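Local coordinates for protein Lysine/ornithine decarboxylase (Selenomonas ruminantium, PDB 5GJO) that decarboxylates both L-lysine and L-ornithine with similar efficiency, yielding cadaverine and putrescine, as a homodimer that uses pyridoxal 5'-phosphate as its cofactor, at residues T14-K17 / P22-V25; N54-I59 / A367-F372; N4-E9 / P305-G310; A139-K144 / Y191-L196; G289-F294 / T359-F364. The protein carries 2 engineered substitutions. All blocks are in the same frame, centred on the assembly; numbering follows the deposited sequence. Where two conformers were deposited one is given.

Interaction 1 (T14-K17 / P22-V25); sequences TLAK and PFLV
L15 and A16 of helix 9-18 rest on the far end of the F23 ring, which juts from strand 23-26 toward the helix. The tight part lies here: L15 CB sits 3.9 Å from F23 CZ, approaching the ring obliquely. Beside it the backbone of A16 closes on the rim, with A16 N near the ring plane and 4.1 Å from F23 CZ. The methyl A16 CB comes only to 4.4 Å from F23 CE2, so a small residue lets the helix backbone itself come close to the phenyl edge. The first torsion of F23 explains this reach: CG lies between the backbone N and the carbonyl carbon (chi1 58°), which turns the ring from the sheet toward the helix. Two residues on, V25 points the same way, and its CG2 lies in plane at the edge of the F23 ring. L15 CD1 meets V25 CG2 at 4.3 Å, a looser touch between branched tips that suits two aliphatic residues in a buried seam.

The opposite flank of the helix is of another kind. T14 keeps its OG1 for a hydrogen bond with E377 OE2, while K17 is exposed to solvent, as a long charged chain should be. L24 points the other way from F23 and V25, onto C293 and S355. One apolar flank of a short amphipathic helix thus covers one face of the mixed sheet, the usual helix-on-sheet packing, here in the β-domain that accompanies the (βα)8 barrel in this decarboxylase family.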
# COMPACT_ATOMS: atom_id res chain seq x y z
N THR A 14 -15.72 21.98 -12.49
CA THR A 14 -15.34 23.16 -11.77
C THR A 14 -14.34 22.81 -10.66
O THR A 14 -13.33 23.51 -10.46
CB THR A 14 -16.55 23.95 -11.30
OG1 THR A 14 -17.36 23.26 -10.35
CG2 THR A 14 -17.44 24.38 -12.61
N LEU A 15 -14.57 21.69 -9.98
CA LEU A 15 -13.63 21.26 -8.95
C LEU A 15 -12.24 21.06 -9.57
O LEU A 15 -11.21 21.48 -9.02
CB LEU A 15 -14.13 19.99 -8.22
CG LEU A 15 -15.26 20.23 -7.22
CD1 LEU A 15 -15.98 18.91 -6.96
CD2 LEU A 15 -14.63 20.74 -5.92
N ALA A 16 -12.19 20.33 -10.67
CA ALA A 16 -10.87 19.95 -11.27
C ALA A 16 -10.18 21.12 -11.97
O ALA A 16 -8.95 21.10 -12.14
CB ALA A 16 -11.06 18.77 -12.21
N LYS A 17 -10.93 22.14 -12.34
CA LYS A 17 -10.31 23.36 -12.83
C LYS A 17 -9.51 24.04 -11.73
O LYS A 17 -8.46 24.60 -11.95
CB LYS A 17 -11.38 24.33 -13.30
CG LYS A 17 -11.36 24.61 -14.77
CD LYS A 17 -12.45 25.61 -15.14
CE LYS A 17 -13.46 25.04 -16.13
NZ LYS A 17 -14.87 25.38 -15.78
N PRO A 22 -5.01 13.87 -8.96
CA PRO A 22 -6.22 13.30 -8.41
C PRO A 22 -6.53 13.91 -7.04
O PRO A 22 -5.63 14.29 -6.23
CB PRO A 22 -5.82 11.84 -8.24
CG PRO A 22 -4.34 11.93 -7.94
CD PRO A 22 -3.85 13.02 -8.76
N PHE A 23 -7.80 13.91 -6.69
CA PHE A 23 -8.23 14.22 -5.34
C PHE A 23 -9.48 13.52 -4.99
O PHE A 23 -10.31 13.22 -5.90
CB PHE A 23 -8.38 15.74 -5.18
CG PHE A 23 -9.37 16.38 -6.14
CD1 PHE A 23 -10.70 16.54 -5.81
CD2 PHE A 23 -8.93 16.85 -7.36
CE1 PHE A 23 -11.57 17.14 -6.73
CE2 PHE A 23 -9.79 17.44 -8.24
CZ PHE A 23 -11.11 17.53 -7.92
N LEU A 24 -9.67 13.30 -3.69
CA LEU A 24 -10.93 12.82 -3.15
C LEU A 24 -11.78 13.96 -2.71
O LEU A 24 -11.26 14.98 -2.24
CB LEU A 24 -10.70 11.90 -1.97
CG LEU A 24 -9.93 10.60 -2.31
CD1 LEU A 24 -9.27 10.04 -1.10
CD2 LEU A 24 -10.82 9.52 -2.89
N VAL A 25 -13.09 13.80 -2.77
CA VAL A 25 -14.03 14.79 -2.27
C VAL A 25 -14.97 14.10 -1.28
O VAL A 25 -15.65 13.08 -1.65
CB VAL A 25 -14.86 15.43 -3.40
CG1 VAL A 25 -15.86 16.42 -2.85
CG2 VAL A 25 -13.97 16.04 -4.50

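Interaction 2 (N54-I59 / A367-F372); sequences NPTPEI and APTIIF
The hydroxyl of T56, which faces T369, is gripped by several partners. T56 OG1 donates to N54 OD1 at 2.7 Å and accepts a hydrogen bond from a water 2.6 Å from T56 OG1. N54 OD1 takes the hydroxyl on a lone pair in its carbonyl plane, and T56 N as well, at 2.9 Å and nearly along the C=O axis; the latter bond closes an Asx turn just before helix 57-65. With its hydroxyl so fixed, T56 meets T369 tip to tip, OG1 being 3.8 Å from T369 CG2. Waters fill in where the two hydroxyls do not bond directly: one lies 2.9 Å from T369 OG1 and bonds weakly to T56 OG1 and N54 ND2. Two residues on, in the first turn of helix 57-65, E58 bends at chi2 (81°) and lays its chain across I371, with E58 CD 3.7 Å from I371 CG1. I371 is thus covered by the methylenes and carboxylate of E58, while E58 OE1 also accepts from a water that donates to T369 O. Apolar fit and bridging water share this seam, where the start of the helix that follows barrel strand 45-50 meets strand 369-371: the junction of (βα)8 barrel and β-domain characteristic of class-II decarboxylases.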
# COMPACT_ATOMS: atom_id res chain seq x y z
N ASN A 54 -11.46 5.36 7.52
CA ASN A 54 -11.23 6.70 7.01
C ASN A 54 -10.96 7.70 8.12
O ASN A 54 -11.85 8.11 8.80
CB ASN A 54 -12.38 7.16 6.14
CG ASN A 54 -12.08 8.47 5.45
OD1 ASN A 54 -11.52 9.37 6.04
ND2 ASN A 54 -12.45 8.57 4.20
N PRO A 55 -9.72 8.14 8.26
CA PRO A 55 -9.38 9.03 9.38
C PRO A 55 -9.34 10.52 9.04
O PRO A 55 -8.64 11.24 9.69
CB PRO A 55 -7.99 8.56 9.81
CG PRO A 55 -7.37 8.14 8.55
CD PRO A 55 -8.49 7.59 7.66
N THR A 56 -10.04 10.94 8.00
CA THR A 56 -9.95 12.34 7.62
C THR A 56 -10.33 13.21 8.82
O THR A 56 -11.37 13.04 9.42
CB THR A 56 -10.92 12.61 6.46
OG1 THR A 56 -10.55 11.80 5.35
CG2 THR A 56 -10.92 14.08 6.07
N PRO A 57 -9.48 14.17 9.14
CA PRO A 57 -9.68 14.90 10.43
C PRO A 57 -11.03 15.58 10.53
O PRO A 57 -11.64 15.57 11.59
CB PRO A 57 -8.53 15.93 10.45
CG PRO A 57 -7.54 15.44 9.51
CD PRO A 57 -8.16 14.43 8.55
N GLU A 58 -11.51 16.21 9.44
CA GLU A 58 -12.80 16.85 9.53
C GLU A 58 -13.94 15.87 9.75
O GLU A 58 -14.98 16.22 10.35
CB GLU A 58 -13.12 17.68 8.28
CG GLU A 58 -12.14 18.86 8.08
CD GLU A 58 -10.82 18.49 7.43
OE1 GLU A 58 -10.46 17.31 7.16
OE2 GLU A 58 -10.03 19.42 7.16
N ILE A 59 -13.75 14.65 9.26
CA ILE A 59 -14.75 13.57 9.51
C ILE A 59 -14.78 13.19 10.97
O ILE A 59 -15.88 13.08 11.57
CB ILE A 59 -14.51 12.37 8.56
CG1 ILE A 59 -14.80 12.80 7.10
CG2 ILE A 59 -15.34 11.15 9.03
CD1 ILE A 59 -14.66 11.71 6.09
N ALA A 367 -3.15 11.41 -2.77
CA ALA A 367 -4.29 12.26 -3.16
C ALA A 367 -4.93 12.84 -1.92
O ALA A 367 -5.20 12.09 -0.97
CB ALA A 367 -5.32 11.46 -3.94
N PRO A 368 -5.16 14.18 -1.92
CA PRO A 368 -5.76 14.78 -0.71
C PRO A 368 -7.27 14.59 -0.66
O PRO A 368 -7.88 14.31 -1.70
CB PRO A 368 -5.46 16.28 -0.91
CG PRO A 368 -5.47 16.46 -2.42
CD PRO A 368 -4.84 15.19 -2.97
N THR A 369 -7.85 14.74 0.53
CA THR A 369 -9.29 14.66 0.73
C THR A 369 -9.80 16.08 0.90
O THR A 369 -9.45 16.76 1.88
CB THR A 369 -9.63 13.77 1.92
OG1 THR A 369 -9.21 12.45 1.59
CG2 THR A 369 -11.09 13.72 2.13
N ILE A 370 -10.55 16.52 -0.08
CA ILE A 370 -11.16 17.86 -0.16
C ILE A 370 -12.52 17.78 0.54
O ILE A 370 -13.27 16.81 0.34
CB ILE A 370 -11.37 18.27 -1.64
CG1 ILE A 370 -10.06 18.22 -2.43
CG2 ILE A 370 -12.03 19.63 -1.80
CD1 ILE A 370 -8.91 19.00 -1.82
N ILE A 371 -12.79 18.72 1.43
CA ILE A 371 -14.05 18.77 2.15
C ILE A 371 -15.09 19.50 1.28
O ILE A 371 -14.97 20.69 1.03
CB ILE A 371 -13.96 19.41 3.55
CG1 ILE A 371 -12.85 18.75 4.38
CG2 ILE A 371 -15.30 19.41 4.25
CD1 ILE A 371 -13.04 17.24 4.48
N PHE A 372 -16.10 18.79 0.86
CA PHE A 372 -17.08 19.30 -0.09
C PHE A 372 -17.83 20.53 0.45
O PHE A 372 -18.02 21.54 -0.23
CB PHE A 372 -18.10 18.24 -0.47
CG PHE A 372 -19.03 18.62 -1.58
CD1 PHE A 372 -18.52 19.01 -2.77
CD2 PHE A 372 -20.35 18.57 -1.43
CE1 PHE A 372 -19.34 19.36 -3.85
CE2 PHE A 372 -21.20 18.90 -2.50
CZ PHE A 372 -20.71 19.31 -3.69
O HOH W 1 -10.50 9.99 2.41
O HOH W 2 -8.04 12.15 4.70
O HOH W 3 -8.86 16.70 4.87

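Interaction 3 (N4-E9 / P305-G310); sequences NFRLSE and PLHCFG. With SO4 (sulfate ion), chain E; SO4 (sulfate ion), chain F.
E9 lays its chain over F309 in a CH-pi contact, where the first turn of helix 9-18 meets the end of the 305-310 segment on the β-domain surface. E9 CG stands over the face of the F309 ring, 4.0 Å from its centroid. The extended E9 chain (chi1 -176°) slides past the phenyl in the opposite direction, its CH2 groups facing the ring and its carboxylate passing over F309 CB. A serine in place of F309 would probably leave the E9 chain without its aromatic floor, free to turn, and open a gap beside L346.

Farther along, the R6 guanidinium lies over one face of the H307 ring, with R6 NH1 3.6 Å from H307 CD2 and the planes 35° apart. The fully extended R6 chain carries the charge that far. Its outer edge binds a sulfate, probably from the crystallisation liquor: R6 NH1 donates to O1 of that sulfate (chain E) at 3.1 Å in a nearly straight bond (172°). R6 NH2 adds a weak second bond.

Behind this shell, R381 bonds R6 O and strand 344-347 supports H307 through L346. S8 is the N-cap of helix 9-18; its OG caps a backbone N and its own N bonds E11 OE1, as in a capping box. A second sulfate (chain F) sits at this N-terminal end, where the partial positive charge of the helix probably favours an anion, its O3 accepting from E9 N at 2.8 Å.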
# COMPACT_ATOMS: atom_id res chain seq x y z
N ASN A 4 -26.50 7.92 -2.34
CA ASN A 4 -25.07 7.96 -2.19
C ASN A 4 -24.53 9.34 -2.60
O ASN A 4 -25.16 9.99 -3.42
CB ASN A 4 -24.41 6.89 -3.05
CG ASN A 4 -24.82 5.50 -2.65
OD1 ASN A 4 -25.10 5.23 -1.51
ND2 ASN A 4 -24.97 4.65 -3.65
N PHE A 5 -23.41 9.82 -2.05
CA PHE A 5 -22.89 11.11 -2.49
C PHE A 5 -22.26 10.90 -3.87
O PHE A 5 -21.47 9.94 -4.13
CB PHE A 5 -21.82 11.58 -1.49
CG PHE A 5 -21.09 12.80 -1.93
CD1 PHE A 5 -21.78 13.96 -2.15
CD2 PHE A 5 -19.69 12.78 -2.19
CE1 PHE A 5 -21.11 15.11 -2.56
CE2 PHE A 5 -19.04 13.93 -2.59
CZ PHE A 5 -19.73 15.09 -2.76
N ARG A 6 -22.63 11.76 -4.81
CA ARG A 6 -22.10 11.68 -6.14
C ARG A 6 -21.98 13.07 -6.71
O ARG A 6 -23.01 13.79 -6.83
CB ARG A 6 -23.08 10.92 -7.03
CG ARG A 6 -22.59 10.87 -8.47
CD ARG A 6 -23.30 9.81 -9.34
NE ARG A 6 -22.86 9.96 -10.75
CZ ARG A 6 -23.11 9.09 -11.72
NH1 ARG A 6 -23.80 8.01 -11.47
NH2 ARG A 6 -22.68 9.34 -12.97
N LEU A 7 -20.81 13.41 -7.18
CA LEU A 7 -20.63 14.64 -7.86
C LEU A 7 -21.28 14.61 -9.24
O LEU A 7 -21.21 13.64 -9.93
CB LEU A 7 -19.13 14.93 -8.04
CG LEU A 7 -18.35 15.18 -6.74
CD1 LEU A 7 -16.89 15.12 -7.02
CD2 LEU A 7 -18.74 16.45 -5.99
N SER A 8 -21.85 15.74 -9.66
CA SER A 8 -22.30 15.89 -11.01
C SER A 8 -21.16 16.15 -11.96
O SER A 8 -20.13 16.57 -11.59
CB SER A 8 -23.31 17.04 -11.12
OG SER A 8 -22.66 18.28 -11.04
N GLU A 9 -21.38 15.96 -13.24
CA GLU A 9 -20.39 16.28 -14.27
C GLU A 9 -19.94 17.74 -14.17
O GLU A 9 -18.73 18.01 -14.22
CB GLU A 9 -20.91 16.00 -15.69
CG GLU A 9 -19.83 16.25 -16.74
CD GLU A 9 -20.25 15.87 -18.17
OE1 GLU A 9 -21.36 15.32 -18.35
OE2 GLU A 9 -19.45 16.13 -19.06
N PRO A 305 -17.04 1.64 -8.47
CA PRO A 305 -17.84 2.11 -9.60
C PRO A 305 -17.16 3.29 -10.31
O PRO A 305 -17.11 4.36 -9.75
CB PRO A 305 -19.16 2.61 -8.96
CG PRO A 305 -19.04 2.25 -7.58
CD PRO A 305 -17.69 1.93 -7.18
N LEU A 306 -16.78 3.09 -11.56
CA LEU A 306 -16.20 4.08 -12.42
C LEU A 306 -17.23 4.70 -13.30
O LEU A 306 -18.01 3.99 -13.93
CB LEU A 306 -15.06 3.40 -13.24
CG LEU A 306 -14.43 4.28 -14.31
CD1 LEU A 306 -13.67 5.49 -13.71
CD2 LEU A 306 -13.48 3.43 -15.07
N HIS A 307 -17.23 6.03 -13.40
CA HIS A 307 -18.13 6.79 -14.25
C HIS A 307 -17.34 7.61 -15.23
O HIS A 307 -16.53 8.45 -14.83
CB HIS A 307 -19.08 7.69 -13.45
CG HIS A 307 -19.81 6.94 -12.37
ND1 HIS A 307 -19.35 6.82 -11.05
CD2 HIS A 307 -20.88 6.13 -12.45
CE1 HIS A 307 -20.15 6.03 -10.37
NE2 HIS A 307 -21.07 5.56 -11.19
N CYS A 308 -17.61 7.42 -16.51
CA CYS A 308 -16.96 8.21 -17.59
C CYS A 308 -18.00 9.16 -18.13
O CYS A 308 -19.17 8.86 -18.18
CB CYS A 308 -16.46 7.30 -18.71
SG CYS A 308 -15.24 6.10 -18.16
N PHE A 309 -17.60 10.28 -18.60
CA PHE A 309 -18.61 11.23 -19.13
C PHE A 309 -18.48 11.25 -20.71
O PHE A 309 -17.38 11.07 -21.27
CB PHE A 309 -18.39 12.60 -18.47
CG PHE A 309 -18.54 12.61 -16.97
CD1 PHE A 309 -19.77 12.53 -16.35
CD2 PHE A 309 -17.42 12.66 -16.14
CE1 PHE A 309 -19.93 12.54 -15.01
CE2 PHE A 309 -17.58 12.65 -14.77
CZ PHE A 309 -18.81 12.56 -14.19
N GLY A 310 -19.56 11.52 -21.43
CA GLY A 310 -19.55 11.57 -22.91
C GLY A 310 -20.70 10.74 -23.44
O GLY A 310 -20.95 9.65 -22.90
S SO4 E . -23.31 5.87 -15.04
O1 SO4 E . -24.28 6.13 -13.93
O2 SO4 E . -22.92 4.44 -15.01
O3 SO4 E . -24.04 6.28 -16.27
O4 SO4 E . -22.06 6.68 -15.07
S SO4 F . -24.60 14.35 -14.17
O1 SO4 F . -25.73 14.94 -13.49
O2 SO4 F . -23.86 13.46 -13.30
O3 SO4 F . -23.74 15.36 -14.69
O4 SO4 F . -25.14 13.55 -15.27

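Interaction 4 (A139-K144 / Y191-L196); sequences AVRNNK and YEEALL. With SO4 (sulfate ion), chain C.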
# COMPACT_ATOMS: atom_id res chain seq x y z
N ALA A 139 -14.50 -15.73 18.53
CA ALA A 139 -14.53 -16.15 17.15
C ALA A 139 -15.95 -16.60 16.80
O ALA A 139 -16.52 -17.44 17.47
CB ALA A 139 -13.47 -17.24 16.90
N VAL A 140 -16.50 -16.04 15.74
CA VAL A 140 -17.82 -16.28 15.26
C VAL A 140 -17.85 -16.67 13.77
O VAL A 140 -16.87 -16.49 13.06
CB VAL A 140 -18.74 -15.10 15.59
CG1 VAL A 140 -18.74 -14.85 17.07
CG2 VAL A 140 -18.38 -13.85 14.77
N ARG A 141 -18.95 -17.29 13.38
CA ARG A 141 -19.15 -17.78 12.00
C ARG A 141 -19.73 -16.73 11.07
O ARG A 141 -20.54 -15.94 11.47
CB ARG A 141 -20.17 -18.91 11.97
CG ARG A 141 -19.74 -20.14 12.69
CD ARG A 141 -20.77 -21.24 12.41
NE ARG A 141 -20.30 -22.30 13.24
CZ ARG A 141 -20.78 -22.56 14.44
NH1 ARG A 141 -21.83 -21.92 14.90
NH2 ARG A 141 -20.24 -23.56 15.12
N ASN A 142 -19.34 -16.78 9.81
CA ASN A 142 -19.94 -15.94 8.78
C ASN A 142 -19.59 -16.46 7.39
O ASN A 142 -18.43 -16.47 7.05
CB ASN A 142 -19.52 -14.47 8.91
CG ASN A 142 -20.39 -13.53 8.08
OD1 ASN A 142 -21.17 -13.97 7.28
ND2 ASN A 142 -20.26 -12.24 8.31
N ASN A 143 -20.67 -16.94 6.76
CA ASN A 143 -20.46 -17.48 5.43
C ASN A 143 -20.49 -16.44 4.33
O ASN A 143 -20.28 -16.79 3.17
CB ASN A 143 -21.55 -18.51 5.10
CG ASN A 143 -21.42 -19.79 5.89
OD1 ASN A 143 -20.34 -20.16 6.33
ND2 ASN A 143 -22.55 -20.45 6.10
N LYS A 144 -20.79 -15.16 4.68
CA LYS A 144 -20.83 -14.12 3.68
C LYS A 144 -20.02 -12.86 4.02
O LYS A 144 -20.48 -11.77 3.86
CB LYS A 144 -22.29 -13.73 3.42
CG LYS A 144 -23.20 -14.87 3.04
CD LYS A 144 -24.60 -14.35 2.82
CE LYS A 144 -25.56 -15.46 2.50
NZ LYS A 144 -26.85 -14.85 2.10
N TYR A 191 -24.85 -11.90 12.58
CA TYR A 191 -25.02 -11.07 13.76
C TYR A 191 -25.99 -11.71 14.75
O TYR A 191 -25.76 -11.73 15.92
CB TYR A 191 -25.54 -9.69 13.37
CG TYR A 191 -24.59 -8.86 12.54
CD1 TYR A 191 -23.68 -8.01 13.13
CD2 TYR A 191 -24.65 -8.88 11.16
CE1 TYR A 191 -22.82 -7.23 12.38
CE2 TYR A 191 -23.81 -8.11 10.40
CZ TYR A 191 -22.88 -7.27 11.02
OH TYR A 191 -22.03 -6.50 10.28
N GLU A 192 -27.09 -12.24 14.24
CA GLU A 192 -28.10 -12.84 15.10
C GLU A 192 -27.57 -14.04 15.87
O GLU A 192 -27.85 -14.20 17.03
CB GLU A 192 -29.32 -13.24 14.28
CG GLU A 192 -30.06 -12.04 13.73
CD GLU A 192 -31.18 -12.39 12.77
OE1 GLU A 192 -32.19 -11.72 12.80
OE2 GLU A 192 -31.03 -13.32 11.98
N GLU A 193 -26.81 -14.87 15.19
CA GLU A 193 -26.15 -16.03 15.79
C GLU A 193 -25.11 -15.66 16.87
O GLU A 193 -25.09 -16.24 17.92
CB GLU A 193 -25.50 -16.90 14.70
CG GLU A 193 -24.52 -17.94 15.22
CD GLU A 193 -23.97 -18.89 14.16
OE1 GLU A 193 -24.69 -19.22 13.22
OE2 GLU A 193 -22.82 -19.33 14.31
N ALA A 194 -24.27 -14.68 16.59
CA ALA A 194 -23.29 -14.19 17.55
C ALA A 194 -23.92 -13.66 18.81
O ALA A 194 -23.39 -13.91 19.95
CB ALA A 194 -22.41 -13.17 16.87
N LEU A 195 -25.02 -12.97 18.62
CA LEU A 195 -25.83 -12.50 19.73
C LEU A 195 -26.35 -13.61 20.66
O LEU A 195 -26.28 -13.48 21.91
CB LEU A 195 -26.95 -11.61 19.24
CG LEU A 195 -26.36 -10.24 18.80
CD1 LEU A 195 -27.46 -9.52 18.04
CD2 LEU A 195 -25.76 -9.34 19.88
N LEU A 196 -26.77 -14.71 20.08
CA LEU A 196 -27.31 -15.86 20.89
C LEU A 196 -26.17 -16.46 21.65
O LEU A 196 -26.29 -16.84 22.79
CB LEU A 196 -27.93 -16.93 20.01
CG LEU A 196 -29.27 -16.46 19.43
CD1 LEU A 196 -29.64 -17.15 18.16
CD2 LEU A 196 -30.45 -16.60 20.38
S SO4 C . -28.21 -14.51 5.85
O1 SO4 C . -28.56 -13.32 6.70
O2 SO4 C . -29.32 -15.45 5.83
O3 SO4 C . -28.08 -13.89 4.50
O4 SO4 C . -26.94 -15.16 6.23
O HOH W 4 -21.15 -17.72 15.37
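V140 and A194 bring the backbones together, their CA atoms 6.3 Å apart, where the loop after barrel strand 133-137 passes helix 189-207. Their side chains meet simply: V140 CG1 lies 4.0 Å from A194 CB, and the small alanine lets the loop come near the helix, with F179 packing on both. Next to this apolar touch stands a salt bridge. R141 crosses E193 at about a right angle, its guanidinium and the carboxylate turned 59° apart. The bond from R141 NH1 to E193 OE2 is 2.8 Å long and bent (143°), reaching the oxygen from above the carboxylate plane. E193 is extended, with CG anti to the backbone N (chi1 167°), and so reaches beside the R141 methylenes: R141 CD is 3.4 Å from E193 OE2. E193 OE2 also accepts from a water at 2.6 Å, and that water accepts in turn from R141 N. Beyond, N142 OD1 accepts from K144 N at 2.9 Å in an Asx turn, and K144 NZ bonds a sulfate that S187 OG and A189 N also hold. One carboxylate oxygen thus accepts from both a guanidinium and a water, which would probably keep E193 ionised; because R141 is exposed and E193 partly so, solvent probably screens the bridge and makes its contribution modest.

Interaction 5 (G289-F294 / T359-F364); sequences GIYGCF and TRFNGF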
# COMPACT_ATOMS: atom_id res chain seq x y z
N GLY A 289 -3.97 5.45 -9.22
CA GLY A 289 -3.92 3.98 -9.55
C GLY A 289 -3.86 3.07 -8.32
O GLY A 289 -4.22 3.45 -7.16
N ILE A 290 -3.37 1.87 -8.56
CA ILE A 290 -3.43 0.76 -7.61
C ILE A 290 -2.50 0.96 -6.42
O ILE A 290 -2.72 0.34 -5.37
CB ILE A 290 -3.18 -0.56 -8.33
CG1 ILE A 290 -3.81 -1.71 -7.53
CG2 ILE A 290 -1.68 -0.77 -8.52
CD1 ILE A 290 -3.92 -2.99 -8.28
N TYR A 291 -1.55 1.89 -6.53
CA TYR A 291 -0.71 2.24 -5.39
C TYR A 291 -1.24 3.44 -4.62
O TYR A 291 -0.60 3.88 -3.67
CB TYR A 291 0.71 2.52 -5.79
CG TYR A 291 1.48 1.28 -6.19
CD1 TYR A 291 2.08 0.51 -5.21
CD2 TYR A 291 1.64 0.90 -7.53
CE1 TYR A 291 2.79 -0.63 -5.55
CE2 TYR A 291 2.36 -0.28 -7.86
CZ TYR A 291 2.94 -0.99 -6.86
OH TYR A 291 3.71 -2.14 -7.11
N GLY A 292 -2.39 3.96 -5.06
CA GLY A 292 -3.10 5.01 -4.32
C GLY A 292 -4.45 4.53 -3.88
O GLY A 292 -4.54 3.51 -3.24
N CYS A 293 -5.51 5.34 -4.15
CA CYS A 293 -6.85 5.04 -3.73
C CYS A 293 -7.40 3.70 -4.27
O CYS A 293 -8.17 3.06 -3.57
CB CYS A 293 -7.84 6.15 -4.06
SG CYS A 293 -7.37 7.57 -3.03
N PHE A 294 -6.90 3.23 -5.38
CA PHE A 294 -7.34 1.94 -5.91
C PHE A 294 -6.62 0.77 -5.29
O PHE A 294 -6.81 -0.37 -5.72
CB PHE A 294 -7.20 1.87 -7.43
CG PHE A 294 -8.06 2.82 -8.20
CD1 PHE A 294 -9.34 2.44 -8.53
CD2 PHE A 294 -7.54 4.01 -8.71
CE1 PHE A 294 -10.13 3.29 -9.31
CE2 PHE A 294 -8.34 4.85 -9.51
CZ PHE A 294 -9.62 4.47 -9.78
N THR A 359 -0.11 4.87 -1.01
CA THR A 359 1.37 4.92 -0.82
C THR A 359 1.96 6.03 -1.67
O THR A 359 1.32 6.62 -2.61
CB THR A 359 2.06 3.62 -1.30
OG1 THR A 359 2.08 3.59 -2.73
CG2 THR A 359 1.37 2.48 -0.79
N ARG A 360 3.24 6.26 -1.43
CA ARG A 360 4.02 7.16 -2.25
C ARG A 360 4.93 6.41 -3.22
O ARG A 360 5.97 6.90 -3.60
CB ARG A 360 4.78 8.20 -1.41
CG ARG A 360 3.85 9.16 -0.68
CD ARG A 360 4.40 10.55 -0.48
NE ARG A 360 5.01 11.09 -1.69
CZ ARG A 360 5.93 12.04 -1.70
NH1 ARG A 360 6.36 12.57 -0.56
NH2 ARG A 360 6.45 12.44 -2.84
N PHE A 361 4.52 5.19 -3.58
CA PHE A 361 5.23 4.43 -4.61
C PHE A 361 5.52 5.26 -5.82
O PHE A 361 4.70 6.09 -6.21
CB PHE A 361 4.40 3.20 -5.00
CG PHE A 361 5.15 2.13 -5.73
CD1 PHE A 361 5.93 1.27 -5.05
CD2 PHE A 361 4.98 1.95 -7.09
CE1 PHE A 361 6.59 0.20 -5.74
CE2 PHE A 361 5.63 0.94 -7.78
CZ PHE A 361 6.46 0.08 -7.12
N ASN A 362 6.74 5.13 -6.38
CA ASN A 362 7.16 5.96 -7.52
C ASN A 362 7.22 7.48 -7.24
O ASN A 362 7.39 8.26 -8.19
CB ASN A 362 6.26 5.79 -8.74
CG ASN A 362 6.49 4.52 -9.60
OD1 ASN A 362 5.99 4.49 -10.73
ND2 ASN A 362 7.18 3.51 -9.11
N GLY A 363 7.16 7.86 -5.97
CA GLY A 363 7.19 9.21 -5.51
C GLY A 363 5.93 10.00 -5.73
O GLY A 363 5.90 11.22 -5.48
N PHE A 364 4.86 9.42 -6.24
CA PHE A 364 3.63 10.18 -6.30
C PHE A 364 3.14 10.70 -4.97
O PHE A 364 3.41 10.09 -3.92
CB PHE A 364 2.54 9.30 -6.97
CG PHE A 364 2.82 9.04 -8.42
CD1 PHE A 364 2.76 10.07 -9.37
CD2 PHE A 364 3.18 7.78 -8.84
CE1 PHE A 364 3.06 9.82 -10.73
CE2 PHE A 364 3.48 7.57 -10.19
CZ PHE A 364 3.36 8.52 -11.12
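Y291 and F361 lay their rings face to face, centroids 3.7 Å apart and planes only 7° from parallel. The overlap is slightly displaced: F361 CD2 lies over the centre of the tyrosine ring, whereas Y291 CZ stands over the F361 face nearer its rim. The closest pair is Y291 CZ and F361 CE2, at 3.4 Å, so the flat groups are in full van der Waals contact. F361 gets there with CG anti to its backbone N (chi1 -163°), which brings its ring over the tyrosine face, although the two side chains run obliquely to each other.

Below the rings, Y291 O accepts twice from T359. T359 OG1 donates to Y291 O at 2.9 Å, on a lone pair in the carbonyl plane, and T359 N reaches Y291 O, also at 2.9 Å, from a position tilted out of that plane. The hydroxyl is used again: T359 OG1 accepts from F361 N at 3.0 Å, an ST turn that fixes the start of the loop carrying F361. Threonine suits the place because one small group both donates and accepts.

Y291 OH bonds D325 OD2, and the Y291 ring also stacks with Y299 of the second subunit. A leucine in place of Y291 would probably leave F361 without a flat partner and D325 without its hydroxyl mate.

N362 OD1 accepts from the backbone of C324, probably the proton donor of the active site shared between subunits, and S74 of the second subunit bonds N362 O. The stack thus joins the loop between strand 283-286 and helix 296-299 to the one between strands 344-347 and 369-371.

How the interactions relate
Interactions 1 and 5 are buried, interaction 2 partly so, interaction 3 lies at the surface, and interaction 4 is partly buried, between a barrel loop and helix 189-207. Interactions 1, 2 and 3 share the mixed sheet: strands 23-26 and 369-371 are neighbours joined through L24 and I370, and L7 and F5 of interaction 3 pack on L15, V25 and F372. Their chemistry changes with place, from aliphatic and phenyl packing through water-bridged hydroxyls to sulfate-binding charge. Interaction 4 stands apart on the opposite side of the chain's centre from interactions 1 and 5. Interaction 5 lies at the dimer interface close to the active site, while interaction 1 meets the second subunit through P22.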